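Local coordinates for protein malonyl CoA reductase (malonate semialdehyde-forming) (Sulfolobus tokodaii, PDB 2EP5) that probably catalyses the NADPH-dependent reduction of malonyl-CoA to malonate semialdehyde, releasing CoA, at residues P122-E127 with M156-K161; E211-N216 with I224-L229; K266-L271 with K282-V287. All blocks are in the same frame, centred on the assembly; numbering follows the deposited sequence.

Contact 1. Residues P122-E127 with M156-K161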
loop_
_atom_site.group_PDB
_atom_site.type_symbol
_atom_site.label_atom_id
_atom_site.label_comp_id
_atom_site.label_asym_id
_atom_site.label_seq_id
_atom_site.Cartn_x
_atom_site.Cartn_y
_atom_site.Cartn_z
ATOM N N PRO A 122 17.348 -24.008 17.397
ATOM C CA PRO A 122 18.766 -24.394 17.420
ATOM C C PRO A 122 19.698 -23.657 18.390
ATOM O O PRO A 122 20.127 -24.219 19.397
ATOM C CB PRO A 122 19.177 -24.242 15.963
ATOM C CG PRO A 122 17.956 -24.713 15.248
ATOM C CD PRO A 122 16.847 -24.007 16.008
ATOM N N GLU A 123 20.016 -22.408 18.079
ATOM C CA GLU A 123 20.906 -21.615 18.918
ATOM C C GLU A 123 20.441 -21.499 20.368
ATOM O O GLU A 123 21.247 -21.521 21.294
ATOM C CB GLU A 123 21.066 -20.201 18.337
ATOM C CG GLU A 123 21.817 -20.123 17.010
ATOM C CD GLU A 123 20.929 -20.330 15.794
ATOM O OE1 GLU A 123 19.840 -20.917 15.932
ATOM O OE2 GLU A 123 21.328 -19.918 14.688
ATOM N N ILE A 124 19.138 -21.391 20.563
ATOM C CA ILE A 124 18.581 -21.212 21.894
ATOM C C ILE A 124 18.533 -22.427 22.830
ATOM O O ILE A 124 18.951 -22.333 23.986
ATOM C CB ILE A 124 17.160 -20.609 21.786
ATOM C CG1 ILE A 124 17.181 -19.407 20.836
ATOM C CG2 ILE A 124 16.665 -20.170 23.153
ATOM C CD1 ILE A 124 18.184 -18.332 21.217
ATOM N N ASN A 125 18.031 -23.561 22.349
ATOM C CA ASN A 125 17.916 -24.731 23.212
ATOM C C ASN A 125 18.145 -26.084 22.540
ATOM O O ASN A 125 17.336 -26.999 22.692
ATOM C CB ASN A 125 16.534 -24.729 23.882
ATOM C CG ASN A 125 15.403 -24.837 22.877
ATOM O OD1 ASN A 125 15.543 -24.432 21.726
ATOM N ND2 ASN A 125 14.272 -25.371 23.311
ATOM N N TRP A 126 19.249 -26.222 21.813
ATOM C CA TRP A 126 19.541 -27.488 21.156
ATOM C C TRP A 126 19.651 -28.629 22.168
ATOM O O TRP A 126 19.288 -29.768 21.872
ATOM C CB TRP A 126 20.831 -27.386 20.342
ATOM C CG TRP A 126 22.024 -26.931 21.114
ATOM C CD1 TRP A 126 22.432 -25.643 21.318
ATOM C CD2 TRP A 126 22.986 -27.764 21.769
ATOM N NE1 TRP A 126 23.591 -25.625 22.054
ATOM C CE2 TRP A 126 23.954 -26.913 22.346
ATOM C CE3 TRP A 126 23.124 -29.151 21.926
ATOM C CZ2 TRP A 126 25.045 -27.400 23.067
ATOM C CZ3 TRP A 126 24.211 -29.637 22.643
ATOM C CH2 TRP A 126 25.158 -28.761 23.205
ATOM N N GLU A 127 20.134 -28.305 23.368
ATOM C CA GLU A 127 20.298 -29.281 24.441
ATOM C C GLU A 127 18.979 -29.962 24.802
ATOM O O GLU A 127 18.969 -31.098 25.294
ATOM C CB GLU A 127 20.869 -28.610 25.699
ATOM C CG GLU A 127 22.204 -27.912 25.493
ATOM C CD GLU A 127 22.089 -26.390 25.540
ATOM O OE1 GLU A 127 21.250 -25.816 24.803
ATOM O OE2 GLU A 127 22.850 -25.767 26.317
ATOM N N MET A 156 11.433 -13.646 18.775
ATOM C CA MET A 156 11.551 -13.005 20.084
ATOM C C MET A 156 12.538 -13.688 21.034
ATOM O O MET A 156 13.208 -13.022 21.826
ATOM C CB MET A 156 10.186 -12.955 20.768
ATOM C CG MET A 156 9.122 -12.179 20.023
ATOM S SD MET A 156 9.635 -10.508 19.566
ATOM C CE MET A 156 9.058 -10.467 17.840
ATOM N N SER A 157 12.630 -15.014 20.960
ATOM C CA SER A 157 13.519 -15.760 21.845
ATOM C C SER A 157 15.001 -15.478 21.644
ATOM O O SER A 157 15.785 -15.599 22.584
ATOM C CB SER A 157 13.265 -17.265 21.707
ATOM O OG SER A 157 13.620 -17.748 20.422
ATOM N N MET A 158 15.386 -15.095 20.429
ATOM C CA MET A 158 16.790 -14.826 20.131
ATOM C C MET A 158 17.449 -13.818 21.074
ATOM O O MET A 158 18.471 -14.118 21.691
ATOM C CB MET A 158 16.947 -14.355 18.683
ATOM C CG MET A 158 16.450 -15.354 17.654
ATOM S SD MET A 158 17.355 -16.907 17.724
ATOM C CE MET A 158 18.753 -16.546 16.660
ATOM N N PRO A 159 16.881 -12.606 21.198
ATOM C CA PRO A 159 17.508 -11.633 22.094
ATOM C C PRO A 159 17.305 -11.921 23.583
ATOM O O PRO A 159 18.131 -11.541 24.410
ATOM C CB PRO A 159 16.876 -10.315 21.661
ATOM C CG PRO A 159 15.512 -10.723 21.268
ATOM C CD PRO A 159 15.732 -12.009 20.495
ATOM N N ILE A 160 16.210 -12.597 23.915
ATOM C CA ILE A 160 15.888 -12.922 25.291
ATOM C C ILE A 160 16.823 -13.951 25.937
ATOM O O ILE A 160 17.258 -13.765 27.076
ATOM C CB ILE A 160 14.429 -13.421 25.393
ATOM C CG1 ILE A 160 13.473 -12.256 25.136
ATOM C CG2 ILE A 160 14.161 -14.023 26.769
ATOM C CD1 ILE A 160 12.016 -12.657 25.114
ATOM N N LYS A 161 17.132 -15.028 25.218
ATOM C CA LYS A 161 18.005 -16.080 25.743
ATOM C C LYS A 161 19.302 -15.549 26.358
ATOM O O LYS A 161 19.579 -15.777 27.538
ATOM C CB LYS A 161 18.333 -17.095 24.641
ATOM C CG LYS A 161 19.315 -18.181 25.059
ATOM C CD LYS A 161 18.721 -19.102 26.111
ATOM C CE LYS A 161 19.726 -20.183 26.509
ATOM N NZ LYS A 161 19.121 -21.203 27.404
#
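I124 carries most of the apolar packing, its branched side chain meeting K161, M158 and S157 together. Its CD1 sits 3.6 Å from CB of K161, while its CG2 lies against the CB, CG and CD methylenes of the same lysine, the two chains running alongside one another in opposite senses. On another flank CD1 of I124 is 3.9 Å from SD of M158, whose chain folds at both chi2 and chi3. CE of M158 comes only loosely near the E123 carboxylate. The segment 122-127 belongs to the NAD-binding family region; the partner helix, 151-160, starts at C151, predicted to form the acyl-thioester intermediate. The S157 side chain lies about 10 Å from that of C151.

The polar atoms meet without bonding across the contact. K161 is bent at chi2 (67°) and straight beyond, which carries CE to 3.4 Å from the backbone O of I124; NZ follows at 3.6 Å from that oxygen, a proximity without a hydrogen bond. Though CG1 of I124 is 4.0 Å from OG of S157, this hydroxyl is engaged within its own helix, bonded to A154 O. E123 turns its carboxylate to R331, in a salt bridge through OE1, and accepts from Q273 through OE2. E127 and K161 carry opposite charges but do not pair, OE1 of E127 lying 5.7 Å from NZ of K161.

Contact 2. Residues E211-N216 with I224-L229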
loop_
_atom_site.group_PDB
_atom_site.type_symbol
_atom_site.label_atom_id
_atom_site.label_comp_id
_atom_site.label_asym_id
_atom_site.label_seq_id
_atom_site.Cartn_x
_atom_site.Cartn_y
_atom_site.Cartn_z
ATOM N N GLU A 211 5.209 -20.436 24.756
ATOM C CA GLU A 211 6.334 -21.031 24.039
ATOM C C GLU A 211 7.668 -20.422 24.438
ATOM O O GLU A 211 8.679 -21.113 24.503
ATOM C CB GLU A 211 6.127 -20.903 22.530
ATOM C CG GLU A 211 5.111 -21.886 21.983
ATOM C CD GLU A 211 4.868 -21.711 20.493
ATOM O OE1 GLU A 211 5.842 -21.468 19.753
ATOM O OE2 GLU A 211 3.704 -21.831 20.065
ATOM N N LEU A 212 7.670 -19.125 24.713
ATOM C CA LEU A 212 8.897 -18.450 25.126
ATOM C C LEU A 212 9.383 -19.074 26.449
ATOM O O LEU A 212 10.586 -19.150 26.719
ATOM C CB LEU A 212 8.614 -16.953 25.294
ATOM C CG LEU A 212 9.560 -15.928 24.652
ATOM C CD1 LEU A 212 9.915 -16.324 23.238
ATOM C CD2 LEU A 212 8.896 -14.563 24.682
ATOM N N THR A 213 8.431 -19.536 27.259
ATOM C CA THR A 213 8.728 -20.172 28.544
ATOM C C THR A 213 9.484 -21.498 28.370
ATOM O O THR A 213 10.378 -21.832 29.161
ATOM C CB THR A 213 7.419 -20.431 29.329
ATOM O OG1 THR A 213 7.004 -19.220 29.974
ATOM C CG2 THR A 213 7.609 -21.502 30.349
ATOM N N LYS A 214 9.131 -22.250 27.332
ATOM C CA LYS A 214 9.784 -23.525 27.065
ATOM C C LYS A 214 11.101 -23.344 26.314
ATOM O O LYS A 214 12.076 -24.035 26.588
ATOM C CB LYS A 214 8.855 -24.429 26.261
ATOM C CG LYS A 214 9.362 -25.849 26.104
ATOM C CD LYS A 214 8.309 -26.711 25.422
ATOM C CE LYS A 214 8.758 -28.154 25.310
ATOM N NZ LYS A 214 7.667 -28.993 24.752
ATOM N N LEU A 215 11.129 -22.415 25.364
ATOM C CA LEU A 215 12.343 -22.157 24.592
ATOM C C LEU A 215 13.497 -21.721 25.484
ATOM O O LEU A 215 14.653 -22.076 25.237
ATOM C CB LEU A 215 12.080 -21.076 23.548
ATOM C CG LEU A 215 11.139 -21.508 22.425
ATOM C CD1 LEU A 215 10.731 -20.293 21.603
ATOM C CD2 LEU A 215 11.824 -22.575 21.564
ATOM N N ASN A 216 13.177 -20.958 26.527
ATOM C CA ASN A 216 14.190 -20.459 27.447
ATOM C C ASN A 216 14.335 -21.324 28.684
ATOM O O ASN A 216 15.047 -20.961 29.617
ATOM C CB ASN A 216 13.847 -19.031 27.865
ATOM C CG ASN A 216 13.868 -18.067 26.701
ATOM O OD1 ASN A 216 14.930 -17.759 26.160
ATOM N ND2 ASN A 216 12.693 -17.598 26.295
ATOM N N ILE A 224 12.305 -30.619 30.963
ATOM C CA ILE A 224 12.518 -29.196 30.805
ATOM C C ILE A 224 11.858 -28.376 31.895
ATOM O O ILE A 224 10.641 -28.409 32.055
ATOM C CB ILE A 224 11.972 -28.702 29.458
ATOM C CG1 ILE A 224 12.782 -29.319 28.319
ATOM C CG2 ILE A 224 12.019 -27.178 29.408
ATOM C CD1 ILE A 224 12.203 -29.039 26.962
ATOM N N ILE A 225 12.669 -27.642 32.646
ATOM C CA ILE A 225 12.143 -26.769 33.679
ATOM C C ILE A 225 11.844 -25.439 32.996
ATOM O O ILE A 225 12.757 -24.722 32.588
ATOM C CB ILE A 225 13.164 -26.539 34.803
ATOM C CG1 ILE A 225 13.387 -27.839 35.575
ATOM C CG2 ILE A 225 12.667 -25.429 35.734
ATOM C CD1 ILE A 225 12.110 -28.417 36.170
ATOM N N PRO A 226 10.557 -25.095 32.862
ATOM C CA PRO A 226 10.124 -23.849 32.220
ATOM C C PRO A 226 10.758 -22.618 32.844
ATOM O O PRO A 226 10.796 -22.496 34.067
ATOM C CB PRO A 226 8.608 -23.869 32.415
ATOM C CG PRO A 226 8.293 -25.334 32.453
ATOM C CD PRO A 226 9.394 -25.861 33.343
ATOM N N ALA A 227 11.262 -21.711 32.014
ATOM C CA ALA A 227 11.867 -20.490 32.538
ATOM C C ALA A 227 10.752 -19.624 33.109
ATOM O O ALA A 227 9.636 -19.621 32.593
ATOM C CB ALA A 227 12.604 -19.732 31.436
ATOM N N ASN A 228 11.049 -18.898 34.179
ATOM C CA ASN A 228 10.046 -18.036 34.787
ATOM C C ASN A 228 9.960 -16.714 34.031
ATOM O O ASN A 228 10.720 -15.782 34.303
ATOM C CB ASN A 228 10.385 -17.763 36.252
ATOM C CG ASN A 228 9.357 -16.868 36.928
ATOM O OD1 ASN A 228 9.166 -15.706 36.543
ATOM N ND2 ASN A 228 8.682 -17.407 37.938
ATOM N N LEU A 229 9.040 -16.636 33.078
ATOM C CA LEU A 229 8.876 -15.416 32.302
ATOM C C LEU A 229 7.446 -14.905 32.384
ATOM O O LEU A 229 6.513 -15.528 31.868
ATOM C CB LEU A 229 9.268 -15.657 30.839
ATOM C CG LEU A 229 10.744 -15.988 30.581
ATOM C CD1 LEU A 229 10.926 -16.395 29.139
ATOM C CD2 LEU A 229 11.628 -14.789 30.917
#
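T213 has chi1 at -81°, which folds OG1 beside the backbone N and swings CG2 out against P226, 3.3 Å from its CB. In N216 the amide is set by chi1 -64°: CG lies opposite the carbonyl carbon, and ND2 turns back along the helix to donate to L212 O at 2.7 Å. The backbone N of N216 reaches the same oxygen from the opposite face of its carbonyl plane, giving that acceptor two donors. Across the contact the one hydrogen bond is from A227 N to T213 O, 3.0 Å long and bent to 155° at the hydrogen. All this surrounds the final turn of helix 204-215, where the chain leaves through the small antiparallel pair 218-219 and 224-225 and doubles back alongside the helix it has just left. CB of A227 is 3.3 Å from the backbone O of N216. L229 crosses the N216 side chain at about a right angle, with CD1 3.6 Å from ND2 and also close to L212 O. Replacing N216 by an alanine would probably cost L212 O its side-chain donor and open a gap beside CD1 of L229. Farther along, CE of K214 touches CD1 of I224 at 3.9 Å, again nearly at right angles; the extended lysine chain takes NZ past this isoleucine to the carbonyls of V117, D114 and R112.

Contact 3. Residues K266-L271 with K282-V287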
loop_
_atom_site.group_PDB
_atom_site.type_symbol
_atom_site.label_atom_id
_atom_site.label_comp_id
_atom_site.label_asym_id
_atom_site.label_seq_id
_atom_site.Cartn_x
_atom_site.Cartn_y
_atom_site.Cartn_z
ATOM N N LYS A 266 25.703 -9.202 20.070
ATOM C CA LYS A 266 26.465 -9.246 18.826
ATOM C C LYS A 266 27.455 -10.405 18.797
ATOM O O LYS A 266 27.830 -10.886 17.732
ATOM C CB LYS A 266 27.213 -7.921 18.607
ATOM C CG LYS A 266 28.338 -7.660 19.589
ATOM C CD LYS A 266 28.967 -6.286 19.387
ATOM C CE LYS A 266 29.791 -6.199 18.101
ATOM N NZ LYS A 266 28.976 -6.289 16.854
ATOM N N ASN A 267 27.871 -10.851 19.975
ATOM C CA ASN A 267 28.814 -11.956 20.085
ATOM C C ASN A 267 28.122 -13.285 20.350
ATOM O O ASN A 267 28.792 -14.297 20.545
ATOM C CB ASN A 267 29.808 -11.693 21.217
ATOM C CG ASN A 267 30.853 -10.662 20.850
ATOM O OD1 ASN A 267 31.570 -10.171 21.719
ATOM N ND2 ASN A 267 30.953 -10.335 19.559
ATOM N N PHE A 268 26.794 -13.292 20.364
ATOM C CA PHE A 268 26.080 -14.535 20.628
ATOM C C PHE A 268 26.247 -15.576 19.534
ATOM O O PHE A 268 25.836 -15.362 18.392
ATOM C CB PHE A 268 24.586 -14.286 20.829
ATOM C CG PHE A 268 23.811 -15.533 21.176
ATOM C CD1 PHE A 268 24.073 -16.226 22.360
ATOM C CD2 PHE A 268 22.823 -16.021 20.318
ATOM C CE1 PHE A 268 23.360 -17.387 22.686
ATOM C CE2 PHE A 268 22.106 -17.178 20.632
ATOM C CZ PHE A 268 22.375 -17.862 21.818
ATOM N N LYS A 269 26.858 -16.698 19.900
ATOM C CA LYS A 269 27.065 -17.822 18.994
ATOM C C LYS A 269 26.736 -19.083 19.776
ATOM O O LYS A 269 26.847 -19.107 20.999
ATOM C CB LYS A 269 28.513 -17.894 18.503
ATOM C CG LYS A 269 28.896 -16.825 17.499
ATOM C CD LYS A 269 30.221 -17.169 16.838
ATOM C CE LYS A 269 30.829 -15.963 16.148
ATOM N NZ LYS A 269 31.248 -14.937 17.150
ATOM N N SER A 270 26.330 -20.131 19.074
ATOM C CA SER A 270 25.982 -21.374 19.738
ATOM C C SER A 270 26.534 -22.554 18.943
ATOM O O SER A 270 27.382 -22.373 18.068
ATOM C CB SER A 270 24.459 -21.469 19.875
ATOM O OG SER A 270 24.081 -22.557 20.693
ATOM N N LEU A 271 26.048 -23.754 19.248
ATOM C CA LEU A 271 26.493 -24.974 18.581
ATOM C C LEU A 271 26.364 -24.922 17.061
ATOM O O LEU A 271 27.268 -25.356 16.344
ATOM C CB LEU A 271 25.726 -26.179 19.134
ATOM C CG LEU A 271 26.059 -27.563 18.563
ATOM C CD1 LEU A 271 25.809 -28.628 19.624
ATOM C CD2 LEU A 271 25.224 -27.829 17.319
ATOM N N LYS A 282 26.278 -16.933 10.391
ATOM C CA LYS A 282 27.520 -16.670 11.120
ATOM C C LYS A 282 27.262 -15.896 12.418
ATOM O O LYS A 282 27.921 -16.134 13.431
ATOM C CB LYS A 282 28.503 -15.879 10.256
ATOM C CG LYS A 282 29.587 -16.699 9.572
ATOM C CD LYS A 282 29.071 -17.424 8.341
ATOM C CE LYS A 282 30.229 -17.904 7.457
ATOM N NZ LYS A 282 31.071 -16.768 6.955
ATOM N N GLN A 283 26.320 -14.955 12.376
ATOM C CA GLN A 283 25.966 -14.160 13.554
ATOM C C GLN A 283 24.440 -14.152 13.649
ATOM O O GLN A 283 23.778 -13.336 13.012
ATOM C CB GLN A 283 26.494 -12.725 13.422
ATOM C CG GLN A 283 26.558 -11.993 14.759
ATOM C CD GLN A 283 27.001 -10.539 14.642
ATOM O OE1 GLN A 283 28.012 -10.229 14.001
ATOM N NE2 GLN A 283 26.254 -9.642 15.280
ATOM N N PRO A 284 23.863 -15.060 14.457
ATOM C CA PRO A 284 22.407 -15.160 14.621
ATOM C C PRO A 284 21.717 -13.880 15.068
ATOM O O PRO A 284 20.523 -13.702 14.842
ATOM C CB PRO A 284 22.251 -16.301 15.621
ATOM C CG PRO A 284 23.491 -16.186 16.445
ATOM C CD PRO A 284 24.556 -15.941 15.411
ATOM N N ILE A 285 22.470 -12.992 15.702
ATOM C CA ILE A 285 21.919 -11.730 16.159
ATOM C C ILE A 285 22.790 -10.579 15.675
ATOM O O ILE A 285 23.994 -10.555 15.917
ATOM C CB ILE A 285 21.841 -11.666 17.698
ATOM C CG1 ILE A 285 20.987 -12.825 18.233
ATOM C CG2 ILE A 285 21.258 -10.321 18.123
ATOM C CD1 ILE A 285 21.019 -12.980 19.763
ATOM N N ILE A 286 22.177 -9.636 14.972
ATOM C CA ILE A 286 22.889 -8.469 14.469
ATOM C C ILE A 286 22.412 -7.245 15.243
ATOM O O ILE A 286 21.204 -7.044 15.416
ATOM C CB ILE A 286 22.592 -8.222 12.974
ATOM C CG1 ILE A 286 23.127 -9.378 12.133
ATOM C CG2 ILE A 286 23.204 -6.898 12.529
ATOM C CD1 ILE A 286 22.699 -9.315 10.669
ATOM N N VAL A 287 23.353 -6.433 15.715
ATOM C CA VAL A 287 22.996 -5.220 16.447
ATOM C C VAL A 287 23.263 -3.994 15.573
ATOM O O VAL A 287 24.341 -3.840 14.993
ATOM C CB VAL A 287 23.791 -5.103 17.768
ATOM C CG1 VAL A 287 23.465 -3.793 18.457
ATOM C CG2 VAL A 287 23.442 -6.269 18.693
#
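K266-K269 and K282-V287 run roughly antiparallel, their directions 150° apart, with CA of K266 5.7 Å from CA of I286, yet no hydrogen bond joins them. F268 makes the apolar centre. With CG opposite the backbone N (chi1 -177°), its ring reaches down to the second segment, CD2 lying 3.6 Å from CD1 of I285 and 3.9 Å from CG of P284; both approach the ring obliquely. The P284 ring also tucks against the backbone of F268, its CG 3.2 Å from O of F268. Q283 stretches along the interface in extended form until its amide lies by K266: NE2 of Q283 is 3.2 Å from O of K266, but the angle is too poor for a hydrogen bond; CD is equally near. NE2 instead donates to I285 O, in that carbonyl's plane, though the modelled 2.5 Å from NE2 to O is doubtfully short. Toward the far end CG2 of V287 brushes CB of K266. The loop between helices 258-266 and 271-274 is thereby laid along strand 285-287, an outer strand of the mixed sheet that pairs with 308-316, while F268 and P284 also touch E123 of helix 122-125.

In the fold
Along the chain the contacts follow in the order 1, 2, 3; in space contact 1 lies between the other two, its centre about 11 Å from theirs, while the centres of contacts 2 and 3 are about 21 Å apart and the two do not touch. Helix 151-160 meets helix 204-215 of contact 2 through I160 and L212, and its M158 backbone O packs on I285 of contact 3. Helix 122-125, of the NAD-binding family region, leans on both as well, I124 against L215 and E123 O probably bonded to S270 OG. L215 and S270 belong to the dimerisation region, so contact 1 lies where the two parts pack together, beside the helix starting at the predicted catalytic cysteine.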